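Local coordinates for protein beta-porphyranase A (Bacteroides plebeius, PDB 4AW7) that hydrolyses the red-seaweed galactan porphyran at the linkages between beta-D-galactopyranose and alpha-L-galactopyranose-6-sulfate, releasing mostly a sulfated disaccharide, at residues S48-D53 against V318-E323; D62-L67 against W365-G370; R69-P74 against I104-P109; A338-D343 against W353-K358. One frame throughout, in Å; residues are numbered along the deposited sequence.

Contact 1: S48-D53 against V318-E323; sequences STSDDD and VSDKAE. With L6S (6-O-sulfo-alpha-L-galactopyranose), chain B.
Lys321 runs out to Asp53 as an almost straight rod, its CG anti to the carbonyl carbon (chi1 -68°) and every later bond extended. CB and CG stay clear of Asp53; CD is the first atom to meet it, 3.6 Å from Asp53 OD2, and CE lies 3.3 Å from Asp53 OD1. The ammonium NZ ends the run in a salt bridge, 2.8 Å from Asp53 OD2 on the syn lone pair of that oxygen, with a weaker bond to Asp53 OD1. Asp53 reaches over from the opposite direction and has a second task: it is the N-cap of helix 54-63, its OD1 accepting from Val56 N. NZ is also paired with Asp55, so the lysine ties the loop after strand 311-316 to the start of that helix. Both segments are loops that follow strands of the parallel sheet in the catalytic part of this GH86 enzyme, whose strands and intervening helices are consistent with a (beta/alpha)8 barrel, and 318-323 borders the substrate cleft. There Ser319 OG donates to sulfate oxygen O2S of the chain B 6-sulfo-galactose at 2.8 Å. Next to it, the Asp320 carboxylate is divided between two turns. Its OD2 accepts from Ser48 OG at 2.6 Å through the anti lone pair, while OD1 takes Ala322 N at 2.8 Å in an Asx turn. Ser48 OG in its turn accepts from Ser50 N at 2.9 Å, closing an ST turn, so one hydroxyl is gripped from both sides of the contact.

Contact 2: D62-L67 against W365-G370; sequences DYQVGL and WKNVKG
Lys366 NZ donates a hydrogen bond to Asp62 O at 2.8 Å, approaching nearly along the C=O axis of a carbonyl in the last turn of helix 54-63. The lysine reaches it fully stretched, CG anti to the backbone N (chi1 -170°), and crosses Gln64 at about a right angle, its CG lying 3.8 Å from Gln64 OE1. Gln64, the first residue beyond the helix, has positive phi and sends its amide to the type II turn Trp365-Val368. OE1 accepts from the backbone Asn367 N at 3.0 Å, the donor tilted out of the carbonyl plane. NE2 donates to Asn367 OD1 at 3.1 Å, in the plane of its own amide but well above that of the asparagine, the two amide planes standing 78° apart. Cutting Gln64 back to an alanine would probably leave Asn367 N and OD1 without these mates and the asparagine amide freer to turn. Arg40 also binds the carbonyl oxygens of Gln64, Trp365 and Val368. The contact thus joins the end of helix 54-63 to the link between helix 359-365 and strand 371-377, at the surface and away from the substrate cleft. The lysine's positive charge meets the negative end of the helix dipole, which is likely to favour the bond to Asp62 O.

Contact 3: R69-P74 against I104-P109; sequences RKFWGP and IATEHP. With GAL (beta-D-galactopyranose), chain C; L6S (6-O-sulfo-alpha-L-galactopyranose), chain D; L6S (6-O-sulfo-alpha-L-galactopyranose), chain B; GAL (beta-D-galactopyranose), chain E.
Phe71 is sandwiched between protein and sugar: Thr106 CG2 sits over the centre of one ring face, a CH-pi contact 3.6 Å from the centroid, while O4 of the chain B 6-sulfo-galactose lies over the opposite face. His108 adds an offset stack, its plane turned 23° from that of Phe71, with Phe71 CD2 over the His108 face, 3.3 Å from His108 CE1. Thr106 reaches the phenyl because its CG2 stands between the backbone N and the carbonyl carbon, with OG1 anti to N (chi1 -166°) and bonded to Glu142 O. The same methyl covers a face of the Arg69 guanidinium, whose nitrogens hold Glu272, the probable nucleophile, as well as Glu142 and Asn145. Strands 66-71 and 104-106 pair in parallel in the sheet that carries the active site. Lys70 N donates to Ile104 O and Thr106 N to Lys70 O, both at 3.0 Å. Beyond the strand, Trp72 lays a face against the chain C galactose, C5 being 3.6 Å from Trp72 CD2. Its NE1 binds sulfate oxygen O3S of the chain D sugar at 2.9 Å. His108 NE2 and O4 of the chain E galactose are hydrogen-bonded at 2.9 Å. The Trp72 face thus takes up the C-H side of a galactose, while ring nitrogens of Trp72 and His108 meet sulfate and hydroxyl oxygens, chemistry suited to a sulfated galactan.

Contact 4: A338-D343 against W353-K358; sequences ALFIPD and WRLNDK
Pro342 lies obliquely across the Trp353 indole, its CB 3.7 Å from the centroid of the six-membered ring, at one end of a beta hairpin made by strands 340-342 and 353-355. This is a non-hydrogen-bonded antiparallel pair, and so is Phe340 with Leu355, which shares its face. There Leu355 CD1 sits over the Phe340 ring, 4.0 Å from its centroid in a CH-pi contact, offset toward the rim. Leu355, with CG anti to the backbone N (chi1 -179°), runs side by side with Leu339, and the same CD1 touches Leu339 CG at 3.6 Å. Helix 54-63 covers this apolar face through Val56, Phe59 and Tyr63, while Lys321 makes a cation-pi contact with Trp353. On the other face Ile341 and Arg354 point the same way, the guanidinium NH2 lying 3.8 Å from Ile341 CB and forming a salt bridge with Asp287. Their backbones make the hydrogen-bonded pair, Ile341 N to Arg354 O and Arg354 N to Ile341 O. Beyond the paired strands, Asn356 swings its amide over toward Ala338, its CG set between the backbone N and the carbonyl carbon (chi1 67°): OD1 accepts from Lys358 N in a capping bond at the approach to helix 359-365, and ND2 donates to Ala338 O. Exchanging Asn356 for a leucine would probably leave Lys358 N without its cap and Ala338 O with one donor fewer. That carbonyl oxygen is held from opposite faces of its plane, by Asn356 ND2 at 2.9 Å and by Lys358 NZ at 2.8 Å.

Along the chain the first segments of contacts 1, 2 and 3 follow closely, and contact 3 closes before the second segment of contact 1; contact 4 comes later, inside the loop closed by contact 2. The first segments of contacts 2 and 3 adjoin along strand 66-71, yet the contact centres are about 25 Å apart. Contacts 1 and 3, centres about 14 Å apart, touch the same sulfated sugar in the cleft. The hairpin of contact 4 is joined to contact 1 through Asp320 O and Leu339 N, their centres about 11 Å apart. Helix 54-63, covered by that hairpin, runs from contact 1 to contact 2, connecting the substrate cleft with the link to strand 371-377.

Contact 1: S48-D53 against V318-E323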
# COMPACT_ATOMS: atom_id res chain seq x y z
N SER A 48 -2.16 15.28 -1.84
CA SER A 48 -2.55 16.68 -1.83
C SER A 48 -3.83 16.84 -1.08
O SER A 48 -4.61 15.88 -0.93
CB SER A 48 -2.77 17.11 -3.28
OG SER A 48 -3.10 18.48 -3.42
N THR A 49 -4.13 18.08 -0.67
CA THR A 49 -5.50 18.46 -0.33
C THR A 49 -5.92 19.73 -1.08
O THR A 49 -6.90 20.40 -0.69
CB THR A 49 -5.72 18.63 1.17
OG1 THR A 49 -4.84 19.65 1.66
CG2 THR A 49 -5.47 17.33 1.94
N SER A 50 -5.25 20.01 -2.20
CA SER A 50 -5.48 21.28 -2.92
C SER A 50 -6.69 21.24 -3.85
O SER A 50 -6.63 21.77 -4.98
CB SER A 50 -4.23 21.61 -3.74
OG SER A 50 -3.15 21.86 -2.90
N ASP A 51 -7.81 20.66 -3.42
CA ASP A 51 -9.00 20.65 -4.26
C ASP A 51 -9.61 22.05 -4.38
O ASP A 51 -10.42 22.25 -5.25
CB ASP A 51 -10.02 19.59 -3.78
CG ASP A 51 -10.48 19.75 -2.34
OD1 ASP A 51 -9.95 20.60 -1.60
OD2 ASP A 51 -11.35 18.97 -1.94
N ASP A 52 -9.17 23.00 -3.57
CA ASP A 52 -9.61 24.39 -3.65
C ASP A 52 -8.83 25.18 -4.70
O ASP A 52 -9.15 26.32 -4.98
CB ASP A 52 -9.59 25.07 -2.28
CG ASP A 52 -8.25 25.12 -1.63
OD1 ASP A 52 -7.33 24.37 -2.02
OD2 ASP A 52 -8.15 25.89 -0.61
N ASP A 53 -7.82 24.59 -5.32
CA ASP A 53 -7.11 25.14 -6.46
C ASP A 53 -7.93 24.84 -7.71
O ASP A 53 -8.34 23.71 -7.92
CB ASP A 53 -5.68 24.57 -6.55
CG ASP A 53 -4.94 25.09 -7.74
OD1 ASP A 53 -5.06 24.51 -8.84
OD2 ASP A 53 -4.26 26.11 -7.59
N VAL A 318 2.42 11.47 -5.80
CA VAL A 318 2.34 12.47 -6.86
C VAL A 318 1.40 13.52 -6.25
O VAL A 318 0.31 13.17 -5.75
CB VAL A 318 1.82 11.91 -8.19
CG1 VAL A 318 0.64 10.93 -8.01
CG2 VAL A 318 1.43 13.07 -9.14
N SER A 319 1.83 14.78 -6.23
CA SER A 319 1.13 15.79 -5.49
C SER A 319 0.34 16.77 -6.36
O SER A 319 -0.74 16.42 -6.85
CB SER A 319 2.06 16.46 -4.50
OG SER A 319 3.13 17.10 -5.17
N ASP A 320 0.84 17.99 -6.50
CA ASP A 320 0.02 19.10 -6.96
C ASP A 320 0.92 20.16 -7.57
O ASP A 320 1.88 19.83 -8.31
CB ASP A 320 -0.90 19.54 -5.82
CG ASP A 320 -0.16 19.81 -4.53
OD1 ASP A 320 1.01 20.22 -4.58
OD2 ASP A 320 -0.79 19.63 -3.45
N LYS A 321 0.65 21.44 -7.33
CA LYS A 321 1.56 22.48 -7.82
C LYS A 321 2.79 22.63 -6.95
O LYS A 321 3.77 23.23 -7.36
CB LYS A 321 0.81 23.82 -7.86
CG LYS A 321 -0.27 23.85 -8.90
CD LYS A 321 -1.06 25.18 -8.93
CE LYS A 321 -2.07 25.20 -10.01
NZ LYS A 321 -2.92 26.38 -10.02
N ALA A 322 2.72 22.14 -5.71
CA ALA A 322 3.83 22.18 -4.75
C ALA A 322 4.58 23.51 -4.77
O ALA A 322 5.81 23.59 -4.88
CB ALA A 322 4.78 20.97 -4.93
N GLU A 323 3.81 24.58 -4.62
CA GLU A 323 4.38 25.93 -4.82
C GLU A 323 5.41 26.27 -3.79
O GLU A 323 6.29 27.09 -4.06
CB GLU A 323 3.28 27.01 -4.83
CG GLU A 323 2.33 26.81 -5.96
CD GLU A 323 1.32 27.89 -6.13
OE1 GLU A 323 1.76 29.04 -6.27
OE2 GLU A 323 0.11 27.56 -6.16
O1S L6S B . 3.09 16.69 -1.42
O2S L6S B . 4.62 17.86 -2.94
O3S L6S B . 4.02 18.80 -0.75
C1 L6S B . 7.35 14.38 2.62
C2 L6S B . 7.95 15.56 3.35
C3 L6S B . 8.45 16.59 2.32
C4 L6S B . 7.24 17.03 1.42
C5 L6S B . 6.63 15.78 0.79
C6 L6S B . 5.24 16.12 0.19
O2 L6S B . 9.00 15.14 4.25
O3 L6S B . 9.05 17.73 2.95
O4 L6S B . 6.28 17.70 2.26
O5 L6S B . 6.32 14.73 1.72
O6 L6S B . 5.44 16.88 -0.99
S1 L6S B . 4.21 17.58 -1.58
O HOH W 1 -1.51 23.08 -5.36
O HOH W 2 -2.42 25.28 -5.46

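Contact 2: D62-L67 against W365-G370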
# COMPACT_ATOMS: atom_id res chain seq x y z
N ASP A 62 -11.92 15.50 -13.70
CA ASP A 62 -11.66 14.96 -15.03
C ASP A 62 -11.12 13.53 -14.93
O ASP A 62 -11.45 12.72 -15.77
CB ASP A 62 -10.62 15.80 -15.78
CG ASP A 62 -11.13 17.12 -16.30
OD1 ASP A 62 -12.36 17.28 -16.38
OD2 ASP A 62 -10.28 17.96 -16.65
N TYR A 63 -10.31 13.24 -13.92
CA TYR A 63 -9.64 11.95 -13.83
C TYR A 63 -10.25 11.06 -12.77
O TYR A 63 -9.83 9.91 -12.64
CB TYR A 63 -8.15 12.14 -13.61
CG TYR A 63 -7.44 12.65 -14.83
CD1 TYR A 63 -7.37 13.98 -15.13
CD2 TYR A 63 -6.77 11.77 -15.66
CE1 TYR A 63 -6.73 14.46 -16.24
CE2 TYR A 63 -6.10 12.24 -16.78
CZ TYR A 63 -6.08 13.58 -17.06
OH TYR A 63 -5.42 14.06 -18.16
N GLN A 64 -11.20 11.57 -11.99
CA GLN A 64 -11.92 10.81 -10.95
C GLN A 64 -11.00 10.36 -9.82
O GLN A 64 -10.85 9.16 -9.54
CB GLN A 64 -12.65 9.63 -11.59
CG GLN A 64 -13.49 10.07 -12.75
CD GLN A 64 -13.96 8.92 -13.61
OE1 GLN A 64 -13.63 7.70 -13.39
NE2 GLN A 64 -14.87 9.27 -14.52
N VAL A 65 -10.36 11.35 -9.21
CA VAL A 65 -9.30 11.17 -8.26
C VAL A 65 -9.72 11.79 -6.91
O VAL A 65 -10.39 12.83 -6.88
CB VAL A 65 -8.01 11.82 -8.81
CG1 VAL A 65 -6.84 11.75 -7.80
CG2 VAL A 65 -7.65 11.13 -10.09
N GLY A 66 -9.31 11.18 -5.80
CA GLY A 66 -9.58 11.63 -4.44
C GLY A 66 -8.34 12.12 -3.73
O GLY A 66 -7.24 12.22 -4.29
N LEU A 67 -8.57 12.46 -2.46
CA LEU A 67 -7.50 12.96 -1.58
C LEU A 67 -7.26 11.95 -0.47
O LEU A 67 -8.11 11.11 -0.21
CB LEU A 67 -7.93 14.30 -0.96
CG LEU A 67 -8.44 15.31 -1.99
CD1 LEU A 67 -8.97 16.52 -1.18
CD2 LEU A 67 -7.40 15.73 -3.03
N TRP A 365 -6.41 4.26 -15.54
CA TRP A 365 -7.39 3.71 -14.62
C TRP A 365 -8.72 4.44 -14.61
O TRP A 365 -9.61 4.12 -13.84
CB TRP A 365 -6.78 3.66 -13.21
CG TRP A 365 -5.66 2.67 -13.11
CD1 TRP A 365 -4.33 2.92 -13.15
CD2 TRP A 365 -5.80 1.25 -13.02
NE1 TRP A 365 -3.63 1.75 -13.08
CE2 TRP A 365 -4.51 0.70 -13.00
CE3 TRP A 365 -6.89 0.40 -12.91
CZ2 TRP A 365 -4.29 -0.67 -12.86
CZ3 TRP A 365 -6.66 -0.98 -12.80
CH2 TRP A 365 -5.36 -1.47 -12.75
N LYS A 366 -8.91 5.40 -15.50
CA LYS A 366 -10.14 6.18 -15.47
C LYS A 366 -11.34 5.28 -15.77
O LYS A 366 -11.29 4.38 -16.61
CB LYS A 366 -10.07 7.35 -16.47
CG LYS A 366 -11.25 8.36 -16.31
CD LYS A 366 -11.04 9.54 -17.27
CE LYS A 366 -12.29 10.38 -17.54
NZ LYS A 366 -11.96 11.57 -18.31
N ASN A 367 -12.41 5.50 -15.03
CA ASN A 367 -13.66 4.72 -15.13
C ASN A 367 -13.61 3.30 -14.63
O ASN A 367 -14.64 2.66 -14.54
CB ASN A 367 -14.27 4.80 -16.55
CG ASN A 367 -14.72 6.24 -16.89
OD1 ASN A 367 -15.55 6.79 -16.19
ND2 ASN A 367 -14.14 6.80 -17.91
N VAL A 368 -12.43 2.81 -14.24
CA VAL A 368 -12.33 1.44 -13.77
C VAL A 368 -12.99 1.34 -12.39
O VAL A 368 -12.61 2.03 -11.45
CB VAL A 368 -10.87 0.94 -13.71
CG1 VAL A 368 -10.79 -0.47 -13.09
CG2 VAL A 368 -10.21 0.98 -15.09
N LYS A 369 -13.96 0.47 -12.30
CA LYS A 369 -14.74 0.23 -11.10
C LYS A 369 -15.61 -1.02 -11.32
O LYS A 369 -15.61 -1.60 -12.42
CB LYS A 369 -15.56 1.45 -10.74
CG LYS A 369 -16.62 1.70 -11.73
CD LYS A 369 -17.59 2.85 -11.41
CE LYS A 369 -16.90 4.15 -11.32
NZ LYS A 369 -17.78 5.25 -11.84
N GLY A 370 -16.37 -1.38 -10.31
CA GLY A 370 -17.24 -2.52 -10.38
C GLY A 370 -16.90 -3.61 -9.42
O GLY A 370 -15.94 -3.50 -8.64

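Contact 3: R69-P74 against I104-P109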
# COMPACT_ATOMS: atom_id res chain seq x y z
N ARG A 69 -3.32 13.92 1.33
CA ARG A 69 -2.42 14.05 2.49
C ARG A 69 -1.94 15.48 2.59
O ARG A 69 -1.71 16.13 1.57
CB ARG A 69 -1.23 13.05 2.37
CG ARG A 69 -0.42 12.84 3.63
CD ARG A 69 0.08 11.45 3.70
NE ARG A 69 0.94 11.08 4.83
CZ ARG A 69 2.28 11.02 4.77
NH1 ARG A 69 2.94 11.53 3.74
NH2 ARG A 69 2.92 10.46 5.78
N LYS A 70 -1.78 15.96 3.83
CA LYS A 70 -1.37 17.31 4.10
C LYS A 70 -0.51 17.34 5.35
O LYS A 70 -0.88 16.73 6.34
CB LYS A 70 -2.63 18.16 4.35
CG LYS A 70 -2.40 19.53 4.78
CD LYS A 70 -2.05 20.40 3.64
CE LYS A 70 -2.40 21.87 3.93
NZ LYS A 70 -1.96 22.69 2.73
N PHE A 71 0.56 18.11 5.28
CA PHE A 71 1.42 18.37 6.44
C PHE A 71 0.91 19.57 7.22
O PHE A 71 1.37 20.70 7.07
CB PHE A 71 2.85 18.56 5.99
CG PHE A 71 3.54 17.27 5.63
CD1 PHE A 71 3.30 16.62 4.45
CD2 PHE A 71 4.37 16.66 6.55
CE1 PHE A 71 3.92 15.42 4.19
CE2 PHE A 71 5.01 15.48 6.27
CZ PHE A 71 4.78 14.86 5.11
N TRP A 72 -0.13 19.33 7.99
CA TRP A 72 -0.68 20.33 8.90
C TRP A 72 -1.60 19.65 9.86
O TRP A 72 -2.29 18.71 9.48
CB TRP A 72 -1.45 21.40 8.14
CG TRP A 72 -1.53 22.69 8.96
CD1 TRP A 72 -2.59 23.15 9.68
CD2 TRP A 72 -0.47 23.65 9.13
NE1 TRP A 72 -2.26 24.36 10.26
CE2 TRP A 72 -0.96 24.67 9.95
CE3 TRP A 72 0.84 23.74 8.66
CZ2 TRP A 72 -0.18 25.78 10.30
CZ3 TRP A 72 1.62 24.83 8.99
CH2 TRP A 72 1.11 25.83 9.82
N GLY A 73 -1.64 20.07 11.10
CA GLY A 73 -2.35 19.38 12.13
C GLY A 73 -2.33 20.18 13.42
O GLY A 73 -2.03 21.37 13.41
N PRO A 74 -2.67 19.51 14.50
CA PRO A 74 -2.76 20.24 15.78
C PRO A 74 -1.47 20.89 16.21
O PRO A 74 -1.50 21.91 16.92
CB PRO A 74 -3.15 19.14 16.79
CG PRO A 74 -3.70 18.01 15.96
CD PRO A 74 -3.02 18.09 14.64
N ILE A 104 -5.48 12.36 4.80
CA ILE A 104 -4.61 12.08 5.93
C ILE A 104 -3.89 13.35 6.34
O ILE A 104 -3.17 13.95 5.55
CB ILE A 104 -3.53 11.04 5.56
CG1 ILE A 104 -4.12 9.74 5.03
CG2 ILE A 104 -2.59 10.81 6.74
CD1 ILE A 104 -3.09 8.81 4.37
N ALA A 105 -4.09 13.78 7.59
CA ALA A 105 -3.31 14.84 8.19
C ALA A 105 -2.08 14.21 8.83
O ALA A 105 -2.23 13.24 9.59
CB ALA A 105 -4.14 15.60 9.24
N THR A 106 -0.90 14.75 8.55
CA THR A 106 0.34 14.34 9.17
C THR A 106 1.15 15.56 9.57
O THR A 106 0.83 16.67 9.15
CB THR A 106 1.10 13.36 8.26
OG1 THR A 106 2.15 12.71 9.02
CG2 THR A 106 1.68 14.02 7.05
N GLU A 107 2.16 15.36 10.41
CA GLU A 107 3.03 16.43 10.83
C GLU A 107 4.48 16.07 10.57
O GLU A 107 4.89 14.93 10.76
CB GLU A 107 2.87 16.71 12.31
CG GLU A 107 1.48 17.19 12.70
CD GLU A 107 1.26 18.69 12.61
OE1 GLU A 107 1.89 19.36 11.75
OE2 GLU A 107 0.43 19.19 13.40
N HIS A 108 5.29 17.06 10.21
CA HIS A 108 6.73 16.86 10.17
C HIS A 108 7.22 16.57 11.59
O HIS A 108 6.76 17.20 12.55
CB HIS A 108 7.47 18.09 9.67
CG HIS A 108 7.19 18.46 8.26
ND1 HIS A 108 7.63 17.70 7.19
CD2 HIS A 108 6.56 19.53 7.73
CE1 HIS A 108 7.25 18.30 6.07
NE2 HIS A 108 6.61 19.41 6.37
N PRO A 109 8.22 15.70 11.74
CA PRO A 109 8.79 15.38 13.05
C PRO A 109 9.86 16.41 13.45
O PRO A 109 11.06 16.07 13.56
CB PRO A 109 9.38 13.98 12.81
CG PRO A 109 9.82 14.01 11.42
CD PRO A 109 8.76 14.81 10.69
C1 GAL C . 0.41 26.21 5.38
C2 GAL C . 0.62 27.70 5.63
C3 GAL C . 0.02 28.04 6.98
C4 GAL C . -1.43 27.57 7.04
C5 GAL C . -1.54 26.08 6.67
C6 GAL C . -2.97 25.56 6.64
O2 GAL C . 2.01 27.94 5.66
O3 GAL C . 0.12 29.44 7.16
O4 GAL C . -2.21 28.36 6.16
O5 GAL C . -0.94 25.84 5.40
O6 GAL C . -3.00 24.17 6.38
O1S L6S D . -4.31 28.81 12.02
O2S L6S D . -2.18 27.64 12.30
O3S L6S D . -3.93 26.69 10.83
C1 L6S D . 0.63 29.85 8.44
C2 L6S D . 1.03 31.35 8.37
C3 L6S D . -0.19 32.22 8.08
C4 L6S D . -1.28 31.94 9.14
C5 L6S D . -1.63 30.43 9.14
C6 L6S D . -2.61 30.08 10.24
O2 L6S D . 1.99 31.58 7.33
O3 L6S D . 0.16 33.60 8.12
O4 L6S D . -0.80 32.36 10.44
O5 L6S D . -0.43 29.57 9.36
O6 L6S D . -2.88 28.69 10.17
S1 L6S D . -3.29 27.94 11.35
O1S L6S B . 3.09 16.69 -1.42
O2S L6S B . 4.62 17.86 -2.94
O3S L6S B . 4.02 18.80 -0.75
C1 L6S B . 7.35 14.38 2.62
C2 L6S B . 7.95 15.56 3.35
C3 L6S B . 8.45 16.59 2.32
C4 L6S B . 7.24 17.03 1.42
C5 L6S B . 6.63 15.78 0.79
C6 L6S B . 5.24 16.12 0.19
O2 L6S B . 9.00 15.14 4.25
O3 L6S B . 9.05 17.73 2.95
O4 L6S B . 6.28 17.70 2.26
O5 L6S B . 6.32 14.73 1.72
O6 L6S B . 5.44 16.88 -0.99
S1 L6S B . 4.21 17.58 -1.58
C1 GAL E . 6.17 19.09 2.04
C2 GAL E . 4.82 19.53 2.56
C3 GAL E . 4.76 21.05 2.41
C4 GAL E . 5.89 21.72 3.20
C5 GAL E . 7.19 21.09 2.71
C6 GAL E . 8.39 21.65 3.45
O2 GAL E . 3.74 18.88 1.88
O3 GAL E . 3.49 21.44 2.89
O4 GAL E . 5.74 21.50 4.61
O5 GAL E . 7.15 19.67 2.88
O6 GAL E . 9.55 21.02 2.98

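Contact 4: A338-D343 against W353-K358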
# COMPACT_ATOMS: atom_id res chain seq x y z
N ALA A 338 5.69 16.83 -7.97
CA ALA A 338 4.65 17.68 -8.49
C ALA A 338 3.89 17.03 -9.65
O ALA A 338 4.47 16.32 -10.44
CB ALA A 338 5.25 19.04 -8.92
N LEU A 339 2.62 17.42 -9.75
CA LEU A 339 1.72 17.03 -10.84
C LEU A 339 1.57 18.14 -11.90
O LEU A 339 1.31 17.85 -13.06
CB LEU A 339 0.37 16.67 -10.23
CG LEU A 339 -0.74 16.25 -11.18
CD1 LEU A 339 -0.37 15.00 -11.99
CD2 LEU A 339 -2.05 16.09 -10.38
N PHE A 340 1.66 19.39 -11.46
CA PHE A 340 1.55 20.58 -12.33
C PHE A 340 2.86 21.35 -12.26
O PHE A 340 3.42 21.52 -11.18
CB PHE A 340 0.41 21.50 -11.86
CG PHE A 340 -0.98 20.98 -12.10
CD1 PHE A 340 -1.62 20.14 -11.19
CD2 PHE A 340 -1.65 21.34 -13.25
CE1 PHE A 340 -2.93 19.71 -11.44
CE2 PHE A 340 -2.94 20.93 -13.49
CZ PHE A 340 -3.57 20.09 -12.60
N ILE A 341 3.28 21.88 -13.41
CA ILE A 341 4.53 22.60 -13.57
C ILE A 341 4.17 23.96 -14.15
O ILE A 341 3.43 24.03 -15.13
CB ILE A 341 5.48 21.85 -14.52
CG1 ILE A 341 5.67 20.40 -14.06
CG2 ILE A 341 6.80 22.60 -14.67
CD1 ILE A 341 6.35 20.19 -12.71
N PRO A 342 4.67 25.04 -13.54
CA PRO A 342 4.29 26.37 -14.05
C PRO A 342 5.07 26.70 -15.31
O PRO A 342 6.27 26.47 -15.37
CB PRO A 342 4.66 27.28 -12.90
CG PRO A 342 5.89 26.64 -12.30
CD PRO A 342 5.57 25.14 -12.38
N ASP A 343 4.38 27.30 -16.27
CA ASP A 343 5.03 27.77 -17.48
C ASP A 343 6.06 28.88 -17.19
O ASP A 343 7.12 28.89 -17.80
CB ASP A 343 3.96 28.17 -18.50
CG ASP A 343 3.15 26.96 -18.99
OD1 ASP A 343 3.80 25.96 -19.35
OD2 ASP A 343 1.90 26.98 -19.00
N TRP A 353 -0.36 26.74 -15.89
CA TRP A 353 0.17 25.52 -15.28
C TRP A 353 -0.07 24.36 -16.20
O TRP A 353 -1.16 24.23 -16.78
CB TRP A 353 -0.51 25.24 -13.94
CG TRP A 353 -0.19 26.27 -12.89
CD1 TRP A 353 -0.83 27.48 -12.71
CD2 TRP A 353 0.86 26.23 -11.94
NE1 TRP A 353 -0.26 28.16 -11.67
CE2 TRP A 353 0.78 27.42 -11.17
CE3 TRP A 353 1.82 25.27 -11.58
CZ2 TRP A 353 1.63 27.68 -10.12
CZ3 TRP A 353 2.67 25.55 -10.53
CH2 TRP A 353 2.58 26.76 -9.83
N ARG A 354 0.94 23.51 -16.33
CA ARG A 354 0.93 22.36 -17.22
C ARG A 354 0.78 21.09 -16.37
O ARG A 354 1.57 20.83 -15.47
CB ARG A 354 2.24 22.31 -18.05
CG ARG A 354 2.51 21.06 -18.83
CD ARG A 354 3.78 21.19 -19.68
NE ARG A 354 5.01 21.24 -18.87
CZ ARG A 354 5.65 20.16 -18.41
NH1 ARG A 354 5.18 18.94 -18.65
NH2 ARG A 354 6.77 20.31 -17.71
N LEU A 355 -0.23 20.31 -16.68
CA LEU A 355 -0.39 18.95 -16.13
C LEU A 355 0.63 18.02 -16.78
O LEU A 355 0.61 17.85 -17.99
CB LEU A 355 -1.84 18.53 -16.41
CG LEU A 355 -2.26 17.17 -15.91
CD1 LEU A 355 -2.10 17.07 -14.36
CD2 LEU A 355 -3.71 16.92 -16.38
N ASN A 356 1.55 17.45 -15.99
CA ASN A 356 2.61 16.61 -16.55
C ASN A 356 2.14 15.18 -16.87
O ASN A 356 0.98 14.82 -16.63
CB ASN A 356 3.88 16.68 -15.70
CG ASN A 356 3.73 16.07 -14.33
OD1 ASN A 356 3.06 15.04 -14.17
ND2 ASN A 356 4.41 16.66 -13.33
N ASP A 357 3.04 14.36 -17.41
CA ASP A 357 2.66 13.05 -17.93
C ASP A 357 2.30 12.05 -16.83
O ASP A 357 1.83 10.96 -17.17
CB ASP A 357 3.73 12.46 -18.86
CG ASP A 357 3.73 13.07 -20.23
OD1 ASP A 357 2.88 13.95 -20.54
OD2 ASP A 357 4.55 12.59 -21.05
N LYS A 358 2.49 12.40 -15.55
CA LYS A 358 1.92 11.57 -14.49
C LYS A 358 0.41 11.43 -14.62
O LYS A 358 -0.18 10.46 -14.11
CB LYS A 358 2.32 12.07 -13.12
CG LYS A 358 3.81 12.14 -12.89
CD LYS A 358 4.11 12.87 -11.59
CE LYS A 358 5.56 13.22 -11.44
NZ LYS A 358 5.80 13.87 -10.13
O HOH W 3 5.09 24.08 -17.72